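Local coordinates for protein MEM-A1 (Soil metagenome, PDB 6E0S) that probably hydrolyses beta-lactam antibiotics as a zinc-dependent metallo-beta-lactamase of subclass B3, at residues 241-246 with 256-261; 119-124 with 137-142. All blocks are in the same frame, centred on the assembly; numbering follows the deposited sequence.

Contact 1 of 2, residues 241-246 with 256-261; sequences GDLWRR and AAFIDR. With PO4 (phosphate ion), chain D.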
loop_
_atom_site.group_PDB
_atom_site.type_symbol
_atom_site.label_atom_id
_atom_site.label_comp_id
_atom_site.label_asym_id
_atom_site.label_seq_id
_atom_site.Cartn_x
_atom_site.Cartn_y
_atom_site.Cartn_z
ATOM N N GLY A 241 -6.914 -4.513 -7.622
ATOM C CA GLY A 241 -6.005 -4.659 -8.756
ATOM C C GLY A 241 -6.008 -6.077 -9.315
ATOM O O GLY A 241 -5.024 -6.519 -9.930
ATOM N N ASP A 242 -7.117 -6.797 -9.095
ATOM C CA ASP A 242 -7.356 -8.119 -9.680
ATOM C C ASP A 242 -6.306 -9.135 -9.269
ATOM O O ASP A 242 -5.956 -10.024 -10.059
ATOM C CB ASP A 242 -7.409 -8.068 -11.217
ATOM C CG ASP A 242 -8.624 -7.336 -11.769
ATOM O OD1 ASP A 242 -9.634 -7.114 -11.060
ATOM O OD2 ASP A 242 -8.561 -6.985 -12.965
ATOM N N LEU A 243 -5.757 -9.010 -8.058
ATOM C CA LEU A 243 -4.704 -9.934 -7.645
ATOM C C LEU A 243 -5.197 -11.380 -7.637
ATOM O O LEU A 243 -4.465 -12.292 -8.048
ATOM C CB LEU A 243 -4.166 -9.560 -6.268
ATOM C CG LEU A 243 -2.966 -10.394 -5.830
ATOM C CD1 LEU A 243 -1.770 -10.265 -6.802
ATOM C CD2 LEU A 243 -2.581 -9.941 -4.403
ATOM N N TRP A 244 -6.427 -11.616 -7.178
ATOM C CA TRP A 244 -6.878 -13.003 -7.051
ATOM C C TRP A 244 -7.184 -13.610 -8.415
ATOM O O TRP A 244 -6.952 -14.807 -8.626
ATOM C CB TRP A 244 -8.077 -13.093 -6.104
ATOM C CG TRP A 244 -7.767 -12.434 -4.785
ATOM C CD1 TRP A 244 -8.489 -11.446 -4.155
ATOM C CD2 TRP A 244 -6.637 -12.712 -3.941
ATOM N NE1 TRP A 244 -7.856 -11.090 -2.971
ATOM C CE2 TRP A 244 -6.723 -11.850 -2.824
ATOM C CE3 TRP A 244 -5.551 -13.602 -4.033
ATOM C CZ2 TRP A 244 -5.758 -11.845 -1.801
ATOM C CZ3 TRP A 244 -4.601 -13.609 -3.023
ATOM C CH2 TRP A 244 -4.707 -12.735 -1.918
ATOM N N ARG A 245 -7.654 -12.803 -9.365
ATOM C CA ARG A 245 -7.824 -13.323 -10.718
ATOM C C ARG A 245 -6.487 -13.778 -11.299
ATOM O O ARG A 245 -6.399 -14.843 -11.918
ATOM C CB ARG A 245 -8.479 -12.279 -11.630
ATOM C CG ARG A 245 -8.545 -12.751 -13.070
ATOM C CD ARG A 245 -9.168 -11.743 -14.023
ATOM N NE ARG A 245 -8.480 -10.449 -14.058
ATOM C CZ ARG A 245 -7.279 -10.221 -14.607
ATOM N NH1 ARG A 245 -6.584 -11.199 -15.179
ATOM N NH2 ARG A 245 -6.761 -9.000 -14.576
ATOM N N ARG A 246 -5.428 -13.000 -11.080
ATOM C CA ARG A 246 -4.123 -13.377 -11.617
ATOM C C ARG A 246 -3.524 -14.547 -10.842
ATOM O O ARG A 246 -2.972 -15.477 -11.436
ATOM C CB ARG A 246 -3.172 -12.181 -11.577
ATOM C CG ARG A 246 -3.511 -11.072 -12.564
ATOM C CD ARG A 246 -2.403 -9.989 -12.575
ATOM N NE ARG A 246 -2.733 -8.933 -11.625
ATOM C CZ ARG A 246 -1.941 -8.510 -10.645
ATOM N NH1 ARG A 246 -0.711 -9.021 -10.474
ATOM N NH2 ARG A 246 -2.397 -7.563 -9.828
ATOM N N ALA A 256 4.632 -16.054 -13.973
ATOM C CA ALA A 256 4.085 -15.263 -15.073
ATOM C C ALA A 256 2.586 -14.984 -14.905
ATOM O O ALA A 256 2.071 -14.050 -15.528
ATOM C CB ALA A 256 4.333 -15.976 -16.401
ATOM N N ALA A 257 1.874 -15.770 -14.090
ATOM C CA ALA A 257 0.466 -15.474 -13.834
ATOM C C ALA A 257 0.278 -14.055 -13.326
ATOM O O ALA A 257 -0.767 -13.441 -13.562
ATOM C CB ALA A 257 -0.110 -16.459 -12.825
ATOM N N PHE A 258 1.274 -13.521 -12.620
ATOM C CA PHE A 258 1.139 -12.205 -12.013
ATOM C C PHE A 258 1.443 -11.080 -12.974
ATOM O O PHE A 258 1.107 -9.930 -12.665
ATOM C CB PHE A 258 2.053 -12.095 -10.781
ATOM C CG PHE A 258 1.684 -13.056 -9.699
ATOM C CD1 PHE A 258 0.550 -12.840 -8.937
ATOM C CD2 PHE A 258 2.450 -14.177 -9.449
ATOM C CE1 PHE A 258 0.195 -13.738 -7.928
ATOM C CE2 PHE A 258 2.100 -15.073 -8.456
ATOM C CZ PHE A 258 0.959 -14.855 -7.703
ATOM N N ILE A 259 2.068 -11.378 -14.120
ATOM C CA ILE A 259 2.536 -10.340 -15.032
ATOM C C ILE A 259 1.403 -9.872 -15.930
ATOM O O ILE A 259 0.748 -10.678 -16.602
ATOM C CB ILE A 259 3.719 -10.845 -15.876
ATOM C CG1 ILE A 259 4.913 -11.101 -14.940
ATOM C CG2 ILE A 259 4.042 -9.826 -16.988
ATOM C CD1 ILE A 259 6.166 -11.641 -15.626
ATOM N N ASP A 260 1.195 -8.557 -15.967
ATOM C CA ASP A 260 0.217 -7.954 -16.874
ATOM C C ASP A 260 0.584 -6.477 -16.980
ATOM O O ASP A 260 0.280 -5.701 -16.066
ATOM C CB ASP A 260 -1.205 -8.123 -16.369
ATOM C CG ASP A 260 -2.235 -7.552 -17.340
ATOM O OD1 ASP A 260 -3.403 -7.961 -17.253
ATOM O OD2 ASP A 260 -1.875 -6.715 -18.202
ATOM N N ARG A 261 1.184 -6.094 -18.105
ATOM C CA ARG A 261 1.698 -4.735 -18.191
ATOM C C ARG A 261 0.608 -3.687 -18.355
ATOM O O ARG A 261 0.925 -2.489 -18.330
ATOM C CB ARG A 261 2.730 -4.643 -19.324
ATOM C CG ARG A 261 4.086 -5.278 -18.930
ATOM C CD ARG A 261 5.234 -4.914 -19.899
ATOM N NE ARG A 261 5.453 -3.472 -20.010
ATOM C CZ ARG A 261 6.149 -2.744 -19.133
ATOM N NH1 ARG A 261 6.712 -3.304 -18.062
ATOM N NH2 ARG A 261 6.291 -1.445 -19.329
HETATM P P PO4 D . -10.298 -10.353 -7.901
HETATM O O1 PO4 D . -10.783 -9.222 -8.803
HETATM O O2 PO4 D . -8.812 -10.512 -8.042
HETATM O O3 PO4 D . -10.661 -10.000 -6.469
HETATM O O4 PO4 D . -10.973 -11.649 -8.317
HETATM O O HOH W 1 -4.030 -10.188 -16.233
#

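Contact 2 of 2, residues 119-124 with 137-142; sequences KVLRSG and PPMTPV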
loop_
_atom_site.group_PDB
_atom_site.type_symbol
_atom_site.label_atom_id
_atom_site.label_comp_id
_atom_site.label_asym_id
_atom_site.label_seq_id
_atom_site.Cartn_x
_atom_site.Cartn_y
_atom_site.Cartn_z
ATOM N N LYS A 119 3.422 11.790 9.997
ATOM C CA LYS A 119 2.866 12.540 11.123
ATOM C C LYS A 119 1.730 11.783 11.776
ATOM O O LYS A 119 1.642 11.729 13.009
ATOM C CB LYS A 119 2.372 13.908 10.669
ATOM C CG LYS A 119 3.490 14.863 10.367
ATOM C CD LYS A 119 2.962 16.245 10.066
ATOM C CE LYS A 119 2.363 16.302 8.679
ATOM N NZ LYS A 119 2.681 17.618 8.026
ATOM N N VAL A 120 0.853 11.197 10.964
ATOM C CA VAL A 120 -0.246 10.397 11.497
ATOM C C VAL A 120 0.273 9.122 12.142
ATOM O O VAL A 120 -0.236 8.690 13.183
ATOM C CB VAL A 120 -1.269 10.081 10.390
ATOM C CG1 VAL A 120 -2.352 9.091 10.899
ATOM C CG2 VAL A 120 -1.924 11.360 9.938
ATOM N N LEU A 121 1.241 8.456 11.511
ATOM C CA LEU A 121 1.728 7.217 12.106
ATOM C C LEU A 121 2.318 7.477 13.477
ATOM O O LEU A 121 2.119 6.695 14.412
ATOM C CB LEU A 121 2.770 6.551 11.200
ATOM C CG LEU A 121 2.263 6.127 9.821
ATOM C CD1 LEU A 121 3.269 5.238 9.130
ATOM C CD2 LEU A 121 0.899 5.441 9.906
ATOM N N ARG A 122 3.067 8.563 13.615
ATOM C CA ARG A 122 3.736 8.836 14.883
ATOM C C ARG A 122 2.737 9.121 16.002
ATOM O O ARG A 122 2.953 8.723 17.156
ATOM C CB ARG A 122 4.682 10.018 14.688
ATOM C CG ARG A 122 5.886 10.021 15.570
ATOM C CD ARG A 122 6.823 11.119 15.134
ATOM N NE ARG A 122 8.220 10.764 15.324
ATOM C CZ ARG A 122 9.208 11.651 15.297
ATOM N NH1 ARG A 122 8.932 12.934 15.092
ATOM N NH2 ARG A 122 10.467 11.262 15.475
ATOM N N SER A 123 1.652 9.842 15.694
ATOM C CA SER A 123 0.665 10.193 16.709
ATOM C C SER A 123 -0.476 9.187 16.822
ATOM O O SER A 123 -1.152 9.147 17.866
ATOM C CB SER A 123 0.059 11.565 16.426
ATOM O OG SER A 123 -0.795 11.487 15.290
ATOM N N GLY A 124 -0.712 8.386 15.788
ATOM C CA GLY A 124 -1.897 7.556 15.756
ATOM C C GLY A 124 -3.177 8.304 15.440
ATOM O O GLY A 124 -4.239 7.671 15.367
ATOM N N PRO A 137 -10.788 5.587 12.920
ATOM C CA PRO A 137 -10.385 5.244 14.285
ATOM C C PRO A 137 -8.962 5.678 14.550
ATOM O O PRO A 137 -8.138 5.764 13.621
ATOM C CB PRO A 137 -10.505 3.703 14.307
ATOM C CG PRO A 137 -11.292 3.349 13.135
ATOM C CD PRO A 137 -11.033 4.399 12.097
ATOM N N PRO A 138 -8.604 5.912 15.803
ATOM C CA PRO A 138 -7.192 6.153 16.123
ATOM C C PRO A 138 -6.400 4.867 15.986
ATOM O O PRO A 138 -6.954 3.759 16.024
ATOM C CB PRO A 138 -7.228 6.625 17.579
ATOM C CG PRO A 138 -8.490 5.966 18.142
ATOM C CD PRO A 138 -9.467 5.920 16.994
ATOM N N MET A 139 -5.086 5.027 15.831
ATOM C CA MET A 139 -4.170 3.899 15.851
ATOM C C MET A 139 -3.202 4.050 17.018
ATOM O O MET A 139 -3.031 5.143 17.562
ATOM C CB MET A 139 -3.387 3.800 14.535
ATOM C CG MET A 139 -4.272 3.562 13.302
ATOM S SD MET A 139 -3.321 3.536 11.754
ATOM C CE MET A 139 -2.744 5.251 11.675
ATOM N N THR A 140 -2.573 2.935 17.397
ATOM C CA THR A 140 -1.500 2.982 18.388
ATOM C C THR A 140 -0.315 3.755 17.816
ATOM O O THR A 140 0.130 3.455 16.711
ATOM C CB THR A 140 -1.030 1.582 18.776
ATOM O OG1 THR A 140 -2.125 0.852 19.318
ATOM C CG2 THR A 140 0.065 1.679 19.857
ATOM N N PRO A 141 0.210 4.749 18.530
ATOM C CA PRO A 141 1.367 5.498 18.015
ATOM C C PRO A 141 2.515 4.571 17.662
ATOM O O PRO A 141 2.734 3.553 18.315
ATOM C CB PRO A 141 1.734 6.420 19.176
ATOM C CG PRO A 141 0.453 6.580 19.939
ATOM C CD PRO A 141 -0.231 5.246 19.844
ATOM N N VAL A 142 3.248 4.943 16.610
ATOM C CA VAL A 142 4.366 4.162 16.082
ATOM C C VAL A 142 5.634 4.955 16.327
ATOM O O VAL A 142 5.701 6.140 15.981
ATOM C CB VAL A 142 4.198 3.861 14.584
ATOM C CG1 VAL A 142 5.495 3.202 14.024
ATOM C CG2 VAL A 142 3.001 2.950 14.346
HETATM O O HOH W 2 -0.210 5.161 14.393
HETATM O O HOH W 3 5.302 7.962 18.263
HETATM O O HOH W 4 8.072 7.695 15.517
HETATM O O HOH W 5 -3.565 7.721 18.824
HETATM O O HOH W 6 -5.617 7.197 12.956
#

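Contact 1 of 2, residues 241-246 with 256-261
Arg246, buried against Phe258, spends its guanidinium on backbone carbonyls, and its position illustrates how a loop can be held to a helix by one charged side chain. Two conformers exist; in the one described, CG lies anti to the carbonyl carbon, and the chain runs extended before bending at chi3 (-92°), which brings the flat group round to the main chain of Phe258. NH1 donates to Phe258 O at 3.0 Å; the oxygen is met in its carbonyl plane, on a lone pair, but the bond is bent (138°) and lies out of the guanidinium plane. NH2 makes the straighter bond, 2.8 Å to Gly241 O and nearly in the guanidinium plane, and also binds the carbonyl of Leu233. In this conformer one cationic group thus ties helix, loop and strand together.

Leu243 CD1 makes an apolar contact with Phe258 CD1 at 4.1 Å, the two side chains crossing at a slant, while the Ala257 CB methyl is set 3.3 Å from the carbonyl oxygen Arg246 O.

At the exposed margin Arg245 NH2 meets Asp242 OD2 at 3.1 Å in a salt bridge, on the anti side and tilted 29° out of the carboxylate plane. Arg245 NH1 donates a hydrogen bond to a water, which in turn donates to Asp260 OD1; Asp260 OD2 caps Gln262 N. Phosphate O2, probably from the crystallisation liquor, accepts a hydrogen bond from Arg245 N (2.9 Å) and a weak one from Trp244 N, an anion site at a helix's first turn. Separately, Arg246 and Phe258 pack on Ile232 of strand 232-235 in the αβ/βα metallo-beta-lactamase fold.

Contact 2 of 2, residues 119-124 with 137-142
Met139 crosses the C-terminal end of helix 115-123 with both its backbone and its side chain. CB, the first atom out, lies 4.1 Å from Gly124 O. With CG anti to the carbonyl carbon (chi1 -62°), CG and SD carry the chain inward, and a bend at chi3 turns the methyl toward the helix. There CE meets Val120 CG1 at 3.9 Å, where the side chains cross at about a right angle, and Leu121 CD2 at 4.1 Å. Phe94 and Ala97 of helix 94-97 also pack on Met139, whose side chain lies about 10 Å from a bound zinc.

Main-chain hydrogen bonds add to this. Met139 N gives Gly124 O a nearly straight one (2.8 Å, 173°), in the carbonyl plane and on a lone pair. Gly124 leaves the helix with positive phi, and its CA comes 3.2 Å from Met139 O in a CA-H...O contact. Further along, Val142 N donates to Leu121 O at 3.0 Å, and Pro141 CB rests 3.3 Å from Arg122 O.

Waters bridge the carbonyls of Leu121 and Thr140, Arg122 and Val142, Ser123 and Met139, and Gly124 and Pro137; another joins Arg122 NE to Val142 O. The contact is an example of how helix ends are satisfied: Leu121 O takes a loop N-H, Arg122 O and Ser123 O take waters, Gly124 O just past the helix takes Met139 N, and both direct hydrogen bonds run main chain to main chain.

In the fold
The two contacts lie on opposite sides of the chain's centre, their own centres 33 Å apart, and share no secondary-structure element. Each joins a helix to a loop later in the chain, yet by different means. Contact 1, the more buried, uses side chains of a short helix beside the five-stranded sheet, chiefly Arg246 near the helix's C-terminal end, with charged residues gathered at its margin. Contact 2, partly buried, closes the C-terminal end of a helix associated with the seven-stranded sheet, and its direct hydrogen bonds are main chain to main chain, with waters beside them and an apolar patch beneath.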